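Suppressor of RNA silencing p3 (Rice hoja blanca virus, PDB 3AJF) suppresses RNA-mediated gene silencing in the host, presumably by binding double-stranded RNA, and acts as a homodimer. Local coordinates at residues 13-18 with 78-83; 20-25 with 60-65; 25-30 with 52-57; 43-48 with 85-90. All blocks are in the same frame, centred on the assembly; numbering follows the deposited sequence.

Contact 1. Residues 13-18 with 78-83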
# COMPACT_ATOMS: atom_id res chain seq x y z
N LEU A 13 7.00 -15.71 0.40
CA LEU A 13 7.44 -15.42 -0.96
C LEU A 13 8.81 -14.76 -0.87
O LEU A 13 8.96 -13.77 -0.13
CB LEU A 13 6.46 -14.46 -1.65
CG LEU A 13 4.95 -14.76 -1.71
CD1 LEU A 13 4.17 -13.54 -2.26
CD2 LEU A 13 4.64 -16.00 -2.54
N PRO A 14 9.79 -15.28 -1.62
CA PRO A 14 11.14 -14.72 -1.67
C PRO A 14 11.17 -13.27 -2.18
O PRO A 14 10.55 -12.95 -3.20
CB PRO A 14 11.86 -15.63 -2.66
CG PRO A 14 11.11 -16.95 -2.55
CD PRO A 14 9.68 -16.51 -2.42
N ILE A 15 11.88 -12.42 -1.45
CA ILE A 15 12.02 -11.02 -1.81
C ILE A 15 13.46 -10.85 -2.22
O ILE A 15 14.32 -10.88 -1.35
CB ILE A 15 11.80 -10.11 -0.59
CG1 ILE A 15 10.47 -10.40 0.04
CG2 ILE A 15 11.97 -8.60 -0.94
CD1 ILE A 15 10.59 -10.33 1.48
N PRO A 16 13.73 -10.63 -3.52
CA PRO A 16 15.13 -10.48 -3.91
C PRO A 16 15.80 -9.29 -3.23
O PRO A 16 15.19 -8.23 -3.06
CB PRO A 16 15.05 -10.30 -5.44
CG PRO A 16 13.71 -10.78 -5.82
CD PRO A 16 12.82 -10.48 -4.66
N ILE A 17 17.03 -9.49 -2.80
CA ILE A 17 17.77 -8.48 -2.02
C ILE A 17 18.03 -7.16 -2.80
O ILE A 17 17.98 -6.05 -2.23
CB ILE A 17 19.07 -9.10 -1.38
CG1 ILE A 17 19.69 -8.17 -0.33
CG2 ILE A 17 20.07 -9.49 -2.45
CD1 ILE A 17 18.94 -8.15 1.01
N ASP A 18 18.23 -7.29 -4.11
CA ASP A 18 18.37 -6.14 -4.99
C ASP A 18 17.08 -5.34 -5.11
O ASP A 18 17.13 -4.15 -5.44
CB ASP A 18 18.86 -6.54 -6.36
CG ASP A 18 20.32 -7.09 -6.35
OD1 ASP A 18 21.06 -6.87 -5.35
OD2 ASP A 18 20.73 -7.70 -7.35
N THR A 78 4.65 -6.16 -4.45
CA THR A 78 3.26 -6.07 -4.10
C THR A 78 3.04 -6.69 -2.72
O THR A 78 2.24 -6.18 -1.92
CB THR A 78 2.40 -6.79 -5.16
OG1 THR A 78 2.52 -6.09 -6.41
CG2 THR A 78 0.95 -6.83 -4.75
N CYS A 79 3.73 -7.80 -2.45
CA CYS A 79 3.69 -8.42 -1.13
C CYS A 79 4.07 -7.41 -0.05
O CYS A 79 3.38 -7.29 0.97
CB CYS A 79 4.63 -9.66 -1.01
SG CYS A 79 4.38 -10.62 0.52
N LEU A 80 5.18 -6.70 -0.27
CA LEU A 80 5.66 -5.69 0.69
C LEU A 80 4.59 -4.60 0.92
O LEU A 80 4.29 -4.22 2.07
CB LEU A 80 6.96 -5.07 0.16
CG LEU A 80 8.17 -6.01 0.07
CD1 LEU A 80 9.41 -5.27 -0.50
CD2 LEU A 80 8.46 -6.62 1.46
N VAL A 81 3.99 -4.11 -0.18
CA VAL A 81 2.95 -3.11 -0.05
C VAL A 81 1.80 -3.65 0.80
O VAL A 81 1.33 -3.00 1.75
CB VAL A 81 2.42 -2.59 -1.43
CG1 VAL A 81 1.15 -1.76 -1.22
CG2 VAL A 81 3.42 -1.74 -2.05
N SER A 82 1.36 -4.85 0.45
CA SER A 82 0.21 -5.48 1.05
C SER A 82 0.47 -5.71 2.54
O SER A 82 -0.40 -5.38 3.39
CB SER A 82 -0.12 -6.76 0.27
OG SER A 82 -0.97 -7.59 1.01
N THR A 83 1.66 -6.23 2.87
CA THR A 83 2.00 -6.51 4.26
C THR A 83 2.30 -5.29 5.13
O THR A 83 1.87 -5.24 6.29
CB THR A 83 3.17 -7.57 4.43
OG1 THR A 83 4.40 -7.00 4.00
CG2 THR A 83 2.95 -8.72 3.59

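Contact 2. Residues 20-25 with 60-65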
# COMPACT_ATOMS: atom_id res chain seq x y z
N LEU A 20 15.00 -4.82 -2.48
CA LEU A 20 15.04 -3.94 -1.31
C LEU A 20 16.01 -2.77 -1.50
O LEU A 20 15.72 -1.65 -1.07
CB LEU A 20 15.35 -4.72 -0.02
CG LEU A 20 14.29 -5.73 0.46
CD1 LEU A 20 14.83 -6.56 1.65
CD2 LEU A 20 12.98 -5.06 0.83
N SER A 21 17.14 -3.02 -2.15
CA SER A 21 18.09 -1.96 -2.47
C SER A 21 17.52 -0.95 -3.44
O SER A 21 17.74 0.26 -3.28
CB SER A 21 19.36 -2.54 -3.10
OG SER A 21 19.99 -3.38 -2.18
N LEU A 22 16.86 -1.46 -4.48
CA LEU A 22 16.27 -0.57 -5.49
C LEU A 22 15.17 0.32 -4.87
O LEU A 22 15.11 1.52 -5.16
CB LEU A 22 15.69 -1.40 -6.64
CG LEU A 22 14.96 -0.63 -7.74
CD1 LEU A 22 15.94 0.33 -8.49
CD2 LEU A 22 14.23 -1.59 -8.67
N PHE A 23 14.34 -0.29 -4.02
CA PHE A 23 13.23 0.38 -3.29
C PHE A 23 13.86 1.49 -2.46
O PHE A 23 13.47 2.66 -2.59
CB PHE A 23 12.49 -0.67 -2.43
CG PHE A 23 11.30 -0.16 -1.63
CD1 PHE A 23 10.73 1.11 -1.81
CD2 PHE A 23 10.70 -1.03 -0.71
CE1 PHE A 23 9.63 1.51 -1.06
CE2 PHE A 23 9.57 -0.64 0.04
CZ PHE A 23 9.04 0.65 -0.14
N PHE A 24 14.88 1.15 -1.66
CA PHE A 24 15.52 2.16 -0.83
C PHE A 24 16.09 3.33 -1.67
O PHE A 24 15.93 4.52 -1.33
CB PHE A 24 16.64 1.57 0.04
CG PHE A 24 17.40 2.63 0.78
CD1 PHE A 24 16.77 3.34 1.80
CD2 PHE A 24 18.69 3.01 0.39
CE1 PHE A 24 17.43 4.40 2.48
CE2 PHE A 24 19.38 4.05 1.05
CZ PHE A 24 18.73 4.74 2.11
N ASP A 25 16.75 3.00 -2.78
CA ASP A 25 17.38 4.01 -3.64
C ASP A 25 16.34 5.01 -4.18
O ASP A 25 16.59 6.23 -4.22
CB ASP A 25 18.09 3.35 -4.80
CG ASP A 25 19.41 2.76 -4.41
OD1 ASP A 25 19.86 3.00 -3.27
OD2 ASP A 25 20.03 2.05 -5.25
N ILE A 60 4.27 1.89 -4.33
CA ILE A 60 3.10 1.99 -5.21
C ILE A 60 3.46 2.73 -6.52
O ILE A 60 3.06 2.31 -7.61
CB ILE A 60 1.90 2.65 -4.50
CG1 ILE A 60 1.39 1.69 -3.37
CG2 ILE A 60 0.75 2.97 -5.52
CD1 ILE A 60 0.34 2.32 -2.37
N TRP A 61 4.24 3.80 -6.40
CA TRP A 61 4.76 4.47 -7.60
C TRP A 61 5.55 3.51 -8.52
O TRP A 61 5.33 3.48 -9.74
CB TRP A 61 5.58 5.74 -7.28
CG TRP A 61 6.18 6.28 -8.53
CD1 TRP A 61 5.62 7.21 -9.39
CD2 TRP A 61 7.43 5.91 -9.09
NE1 TRP A 61 6.49 7.45 -10.45
CE2 TRP A 61 7.59 6.65 -10.29
CE3 TRP A 61 8.45 5.05 -8.67
CZ2 TRP A 61 8.73 6.53 -11.10
CZ3 TRP A 61 9.61 4.93 -9.48
CH2 TRP A 61 9.72 5.66 -10.69
N MSE A 62 6.44 2.72 -7.94
CA MSE A 62 7.24 1.74 -8.69
C MSE A 62 6.37 0.72 -9.43
O MSE A 62 6.74 0.24 -10.51
CB MSE A 62 8.20 0.99 -7.77
CG MSE A 62 9.31 1.82 -7.15
SE MSE A 62 10.25 0.96 -5.64
CE MSE A 62 11.21 -0.59 -6.47
N LEU A 63 5.23 0.34 -8.82
CA LEU A 63 4.33 -0.63 -9.44
C LEU A 63 3.40 0.00 -10.48
O LEU A 63 2.97 -0.66 -11.44
CB LEU A 63 3.48 -1.33 -8.37
CG LEU A 63 4.24 -2.27 -7.45
CD1 LEU A 63 3.47 -2.58 -6.13
CD2 LEU A 63 4.56 -3.55 -8.24
N SER A 64 3.04 1.26 -10.28
CA SER A 64 2.01 1.89 -11.09
C SER A 64 2.61 2.70 -12.24
O SER A 64 1.92 2.93 -13.24
CB SER A 64 1.11 2.76 -10.22
OG SER A 64 1.82 3.85 -9.64
N HIS A 65 3.85 3.16 -12.08
CA HIS A 65 4.42 4.13 -13.05
C HIS A 65 5.72 3.67 -13.69
O HIS A 65 6.00 4.02 -14.84
CB HIS A 65 4.64 5.50 -12.43
CG HIS A 65 3.37 6.23 -12.11
ND1 HIS A 65 2.83 7.19 -12.94
CD2 HIS A 65 2.54 6.15 -11.05
CE1 HIS A 65 1.71 7.65 -12.41
NE2 HIS A 65 1.52 7.04 -11.26

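Contact 3. Residues 25-30 with 52-57. With SO4 (sulfate ion), chain E.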
# COMPACT_ATOMS: atom_id res chain seq x y z
N ASP A 25 16.75 3.00 -2.78
CA ASP A 25 17.38 4.01 -3.64
C ASP A 25 16.34 5.01 -4.18
O ASP A 25 16.59 6.23 -4.22
CB ASP A 25 18.09 3.35 -4.80
CG ASP A 25 19.41 2.76 -4.41
OD1 ASP A 25 19.86 3.00 -3.27
OD2 ASP A 25 20.03 2.05 -5.25
N ILE A 26 15.21 4.46 -4.61
CA ILE A 26 14.14 5.26 -5.20
C ILE A 26 13.49 6.11 -4.12
O ILE A 26 13.30 7.31 -4.31
CB ILE A 26 13.12 4.33 -5.93
CG1 ILE A 26 13.77 3.84 -7.23
CG2 ILE A 26 11.79 5.03 -6.19
CD1 ILE A 26 12.99 2.75 -8.01
N LEU A 27 13.19 5.50 -2.96
CA LEU A 27 12.59 6.21 -1.83
C LEU A 27 13.51 7.34 -1.36
O LEU A 27 13.06 8.48 -1.13
CB LEU A 27 12.30 5.23 -0.68
CG LEU A 27 11.83 5.78 0.65
CD1 LEU A 27 10.57 6.61 0.46
CD2 LEU A 27 11.56 4.63 1.56
N ASN A 28 14.79 7.03 -1.24
CA ASN A 28 15.77 7.97 -0.72
C ASN A 28 16.07 9.09 -1.72
O ASN A 28 16.37 10.22 -1.33
CB ASN A 28 17.07 7.23 -0.29
CG ASN A 28 18.16 8.19 0.21
OD1 ASN A 28 19.11 8.49 -0.51
ND2 ASN A 28 18.03 8.65 1.46
N GLU A 29 15.96 8.78 -3.02
CA GLU A 29 16.13 9.83 -4.03
C GLU A 29 14.98 10.84 -3.90
O GLU A 29 15.23 12.05 -3.90
CB GLU A 29 16.15 9.22 -5.42
CG GLU A 29 16.55 10.16 -6.57
CD GLU A 29 16.91 9.36 -7.86
OE1 GLU A 29 17.32 8.17 -7.73
OE2 GLU A 29 16.78 9.92 -8.99
N ARG A 30 13.74 10.34 -3.80
CA ARG A 30 12.55 11.22 -3.66
C ARG A 30 12.60 11.95 -2.31
O ARG A 30 12.28 13.13 -2.23
CB ARG A 30 11.23 10.45 -3.84
CG ARG A 30 9.95 11.35 -4.06
CD ARG A 30 9.68 11.70 -5.53
NE ARG A 30 8.54 12.63 -5.73
CZ ARG A 30 7.52 12.71 -4.90
NH1 ARG A 30 7.51 11.91 -3.86
NH2 ARG A 30 6.52 13.56 -5.11
N LEU A 52 5.54 5.81 7.16
CA LEU A 52 5.02 4.61 6.50
C LEU A 52 4.27 4.99 5.21
O LEU A 52 4.38 4.31 4.23
CB LEU A 52 4.10 3.79 7.43
CG LEU A 52 3.42 2.55 6.81
CD1 LEU A 52 4.44 1.48 6.37
CD2 LEU A 52 2.39 1.93 7.76
N SER A 53 3.51 6.08 5.24
CA SER A 53 2.80 6.59 4.06
C SER A 53 3.74 6.86 2.91
O SER A 53 3.47 6.46 1.76
CB SER A 53 2.06 7.89 4.40
OG SER A 53 1.52 8.44 3.22
N VAL A 54 4.84 7.54 3.20
CA VAL A 54 5.87 7.85 2.22
C VAL A 54 6.56 6.57 1.65
O VAL A 54 6.73 6.42 0.43
CB VAL A 54 6.88 8.81 2.86
CG1 VAL A 54 8.12 8.92 2.05
CG2 VAL A 54 6.24 10.21 3.06
N PHE A 55 6.94 5.65 2.54
CA PHE A 55 7.49 4.32 2.19
C PHE A 55 6.55 3.57 1.23
O PHE A 55 6.98 3.12 0.16
CB PHE A 55 7.65 3.57 3.51
CG PHE A 55 8.11 2.13 3.42
CD1 PHE A 55 9.47 1.81 3.42
CD2 PHE A 55 7.18 1.06 3.53
CE1 PHE A 55 9.92 0.44 3.43
CE2 PHE A 55 7.60 -0.29 3.54
CZ PHE A 55 8.96 -0.60 3.49
N LEU A 56 5.27 3.47 1.60
CA LEU A 56 4.30 2.77 0.73
C LEU A 56 4.06 3.48 -0.61
O LEU A 56 3.91 2.82 -1.66
CB LEU A 56 2.96 2.56 1.44
CG LEU A 56 2.98 1.68 2.70
CD1 LEU A 56 1.65 1.86 3.41
CD2 LEU A 56 3.19 0.25 2.39
N LYS A 57 4.01 4.81 -0.58
CA LYS A 57 3.78 5.57 -1.80
C LYS A 57 4.91 5.42 -2.83
O LYS A 57 4.64 5.40 -4.04
CB LYS A 57 3.56 7.05 -1.48
CG LYS A 57 2.18 7.33 -0.99
CD LYS A 57 2.19 8.54 -0.07
CE LYS A 57 1.90 9.83 -0.77
NZ LYS A 57 2.31 10.93 0.20
S SO4 E . 5.41 11.37 -2.04
O1 SO4 E . 5.16 11.29 -0.61
O2 SO4 E . 6.33 10.32 -2.50
O3 SO4 E . 5.93 12.69 -2.32
O4 SO4 E . 4.17 11.20 -2.79

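Contact 4. Residues 43-48 with 85-90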
# COMPACT_ATOMS: atom_id res chain seq x y z
N ILE A 43 11.21 -1.45 7.99
CA ILE A 43 11.17 -2.87 7.65
C ILE A 43 10.85 -3.73 8.88
O ILE A 43 10.08 -4.73 8.80
CB ILE A 43 12.52 -3.32 6.97
CG1 ILE A 43 12.64 -2.71 5.57
CG2 ILE A 43 12.60 -4.88 6.88
CD1 ILE A 43 11.67 -3.25 4.54
N ARG A 44 11.47 -3.36 10.01
CA ARG A 44 11.28 -4.07 11.26
C ARG A 44 9.93 -3.79 11.88
O ARG A 44 9.26 -4.72 12.34
CB ARG A 44 12.38 -3.70 12.26
CG ARG A 44 13.76 -4.17 11.86
CD ARG A 44 14.71 -4.18 13.08
NE ARG A 44 14.84 -2.86 13.67
CZ ARG A 44 15.68 -1.91 13.25
NH1 ARG A 44 16.47 -2.11 12.18
NH2 ARG A 44 15.71 -0.74 13.89
N LYS A 45 9.53 -2.51 11.90
CA LYS A 45 8.27 -2.12 12.53
C LYS A 45 7.99 -0.66 12.32
O LYS A 45 8.59 0.18 12.98
CB LYS A 45 8.23 -2.43 14.04
CG LYS A 45 6.79 -2.39 14.62
CD LYS A 45 6.77 -2.81 16.10
CE LYS A 45 5.36 -2.82 16.67
NZ LYS A 45 5.40 -2.81 18.20
N PRO A 46 7.11 -0.35 11.35
CA PRO A 46 6.74 1.05 11.11
C PRO A 46 6.29 1.73 12.41
O PRO A 46 5.51 1.14 13.18
CB PRO A 46 5.57 0.92 10.13
CG PRO A 46 5.92 -0.37 9.35
CD PRO A 46 6.46 -1.28 10.41
N ASP A 47 6.78 2.93 12.69
CA ASP A 47 6.49 3.53 14.01
C ASP A 47 5.96 4.95 13.86
O ASP A 47 5.72 5.65 14.85
CB ASP A 47 7.74 3.48 14.90
CG ASP A 47 8.87 4.37 14.37
OD1 ASP A 47 8.97 4.57 13.15
OD2 ASP A 47 9.64 4.88 15.20
N ASP A 48 5.78 5.36 12.61
CA ASP A 48 5.26 6.68 12.30
C ASP A 48 4.36 6.55 11.09
O ASP A 48 4.82 6.11 10.04
CB ASP A 48 6.40 7.66 11.96
CG ASP A 48 5.91 9.09 11.84
OD1 ASP A 48 5.35 9.45 10.79
OD2 ASP A 48 6.08 9.86 12.82
N SER A 85 1.26 -2.22 4.71
CA SER A 85 0.03 -1.45 4.90
C SER A 85 -0.74 -1.91 6.14
O SER A 85 -1.45 -1.11 6.79
CB SER A 85 -0.86 -1.47 3.64
OG SER A 85 -1.35 -2.78 3.42
N GLU A 86 -0.55 -3.16 6.52
CA GLU A 86 -1.26 -3.74 7.69
C GLU A 86 -1.01 -2.99 8.98
O GLU A 86 -1.86 -2.97 9.86
CB GLU A 86 -0.87 -5.22 7.91
CG GLU A 86 -1.19 -6.12 6.70
CD GLU A 86 -0.69 -7.57 6.91
OE1 GLU A 86 -0.29 -7.88 8.05
OE2 GLU A 86 -0.72 -8.39 5.96
N TYR A 87 0.14 -2.32 9.08
CA TYR A 87 0.52 -1.67 10.31
C TYR A 87 -0.42 -0.49 10.59
O TYR A 87 -0.58 -0.08 11.73
CB TYR A 87 2.00 -1.26 10.26
CG TYR A 87 2.92 -2.47 10.46
CD1 TYR A 87 3.24 -2.91 11.73
CD2 TYR A 87 3.44 -3.18 9.38
CE1 TYR A 87 4.06 -4.03 11.95
CE2 TYR A 87 4.28 -4.31 9.58
CZ TYR A 87 4.58 -4.71 10.88
OH TYR A 87 5.38 -5.81 11.15
N PHE A 88 -1.12 0.02 9.56
CA PHE A 88 -2.07 1.11 9.78
C PHE A 88 -3.21 0.80 10.74
O PHE A 88 -3.87 1.74 11.24
CB PHE A 88 -2.66 1.64 8.48
CG PHE A 88 -1.73 2.58 7.74
CD1 PHE A 88 -1.17 3.67 8.40
CD2 PHE A 88 -1.44 2.38 6.40
CE1 PHE A 88 -0.35 4.57 7.72
CE2 PHE A 88 -0.59 3.27 5.72
CZ PHE A 88 -0.05 4.37 6.40
N VAL A 89 -3.46 -0.47 11.01
CA VAL A 89 -4.56 -0.79 11.89
C VAL A 89 -4.27 -0.19 13.27
O VAL A 89 -5.15 0.46 13.87
CB VAL A 89 -4.85 -2.31 11.94
CG1 VAL A 89 -5.96 -2.62 12.90
CG2 VAL A 89 -5.25 -2.81 10.55
N GLU A 90 -3.05 -0.34 13.76
CA GLU A 90 -2.74 0.18 15.09
C GLU A 90 -1.97 1.52 15.08
O GLU A 90 -1.98 2.26 16.07
CB GLU A 90 -2.01 -0.89 15.93
CG GLU A 90 -2.96 -1.99 16.49
CD GLU A 90 -2.21 -3.22 17.09
OE1 GLU A 90 -1.32 -3.80 16.42
OE2 GLU A 90 -2.52 -3.63 18.22

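Contact 1. Residues 13-18 with 78-83
Leu13 and Cys79 face each other across this contact: both CB atoms are directed at the opposite segment, and the alpha carbons stand 7.9 Å apart, Leu13 CA to Cys79 CA. One branch of the leucine does the touching. Leu13 CD1 rests 4.0 Å from Cys79 SG, whereas CD2 of the same residue is turned away from the sulfur. On the helix, with SG anti to the backbone N of Cys79 (chi1 -170°), the sulfur lies beside the carbonyl carbon, where it meets Leu13 CD1 and is bonded to Cys10 SG in the disulfide. The leucine methyl therefore packs against a sulfur already fixed by a covalent bond.

The next pair along both segments is Ile15 with Leu80. The CB of Ile15 is directed at the helix; that of Leu80 is not, but the end of its side chain comes nearer, Leu80 CD1 lying 4.2 Å from Ile15 CG2. Branch methyl meets branch methyl, at a separation that speaks for plain van der Waals packing. No hydrogen bond joins the two segments, and the total buried surface is 157 Å².

Ile15 is tied through its backbone to Leu8, and Pro16 takes the N-cap position of helix 17-30. Helix 74-85 meets the second subunit at Ser82, whose OG is hydrogen-bonded to Ser82 OG of that subunit. The arrangement as a whole is that of a short antiparallel beta hairpin, strands 9-10 and 13-14, laid on a helix and cross-linked to it by a disulfide.

Contact 2. Residues 20-25 with 60-65
Leu22 is the first residue of 20-25 to meet the other helix, through the end of its side chain. CG lies opposite the backbone N (chi1 177°), and Leu22 CD2 reaches 3.9 Å from Met62 CE, the two side chains sliding past each other in opposite directions. Met62 is modelled as selenomethionine, so its chalcogen is selenium.

Phe23 follows and meets that selenium twice. Met62 SE is 3.8 Å from Phe23 CA and 3.9 Å from Phe23 CD1, so it touches the helix backbone as well as the ring. Relative to the ring centroid, SE sits 4.8 Å away and 50° off the normal, an oblique Met-aromatic contact. A bend at the third torsion of Met62 (chi3 67°) brings Met62 CE to 3.9 Å from both Leu22 CD2 and Phe23 CA.

Two other rings meet Phe23: Phe39 edge-to-face and Phe55 with the planes at about 40°. On helix 49-64, Ile60 O accepts both Ser64 N and Ser64 OG, the latter at 2.8 Å.

With no hydrogen bond across the interface, cohesion probably comes mainly from dispersion, and one polarisable side chain supplies the whole 60-65 side of it.

Contact 3. Residues 25-30 with 52-57
Leu27 of helix 17-30 packs on Val54 and Phe55 of helix 49-64, a helix-helix contact in the core of this mainly helical domain. The alpha carbons of Leu27 and Phe55 are 6.8 Å apart, a close approach of the two helices. Each leucine branch has its own partner: Leu27 CD1 lies 3.7 Å from Val54 CG1, and Leu27 CD2 lies 4.0 Å from Phe55 CD1, approaching that ring obliquely. Leu27 is placed between the two by having CG opposite its backbone N (chi1 173°), and it crosses both side chains at roughly right angles.

Around this core, the Phe55 ring also meets Phe23 and, edge-to-face, Tyr84, while Phe39 and Phe34 cover Leu27.

Beyond the apolar layer, Arg30 and Lys57 lie at the same sulfate ion, probably taken up from the crystallisation liquor. Two basic groups around one tetrahedral anion would be compatible with phosphate binding in a protein thought to bind dsRNA, though a sulfate alone does not establish it. The arginine side is uncertain: Arg30 NH1 is modelled too near the ion to be trusted, and the bond from Arg30 NH2 to sulfate O3 is weak, with an N-H...O angle of 121°. The lysine side is clearer, since a bend at chi3 (93°) brings Lys57 NZ to 3.0 Å from sulfate O1 in a hydrogen bond.

Contact 4. Residues 43-48 with 85-90
Pro46 lies over one face of the Tyr87 ring in a CH-pi contact. Pro46 CD is 3.6 Å from the ring centroid and only 6° off the normal, which puts the carbon almost exactly above the centre. The neighbouring Pro46 CG leans toward one side of the ring, 3.7 Å from Tyr87 CD2. With Tyr87 CG anti to the carbonyl carbon (chi1 -76°), the tyrosine ring is swung out from the 85-90 backbone to meet the proline.

Looser van der Waals contact comes from Lys45. Lys45 CG lies 4.2 Å from Tyr87 CE1, oblique to the ring, the two side chains crossing at about a right angle, and the rest of the extended lysine leads away.

No hydrogen bond joins the segments themselves, but just before 85-90 Tyr84 OH is hydrogen-bonded to Ile43 O, tying helix 74-85 to helix 36-44. Asp48, at the N-cap position, accepts Asn51 N through OD1 and caps the start of helix 49-64. Phe88 O is hydrogen-bonded to Arg74 NH2 of the second subunit.

This is a proline-tyrosine CH-pi contact joining the loop between helices 36-44 and 49-64 to the tail after helix 74-85, close to the dimer interface.

In the fold
The four contacts tie together a small helical domain in which helix 49-64 is central. Contacts 2 and 3 lie side by side on the same helix pair, 17-30 with 49-64, their centres 8 Å apart and Asp25 common to both. Along the chain contact 3 falls within the span of contact 2, itself within that of contact 1. Contact 1, 11 Å from contact 2, brings helix 74-85 to the chain's beginning, touching through Leu80 and Leu20. Contact 4 crosses the other three in chain order and meets contact 3 where Leu52 and Leu56 pack on Phe88, and Leu52 on Pro46. Each also has residues at the second subunit, placing the core beside the dimer interface.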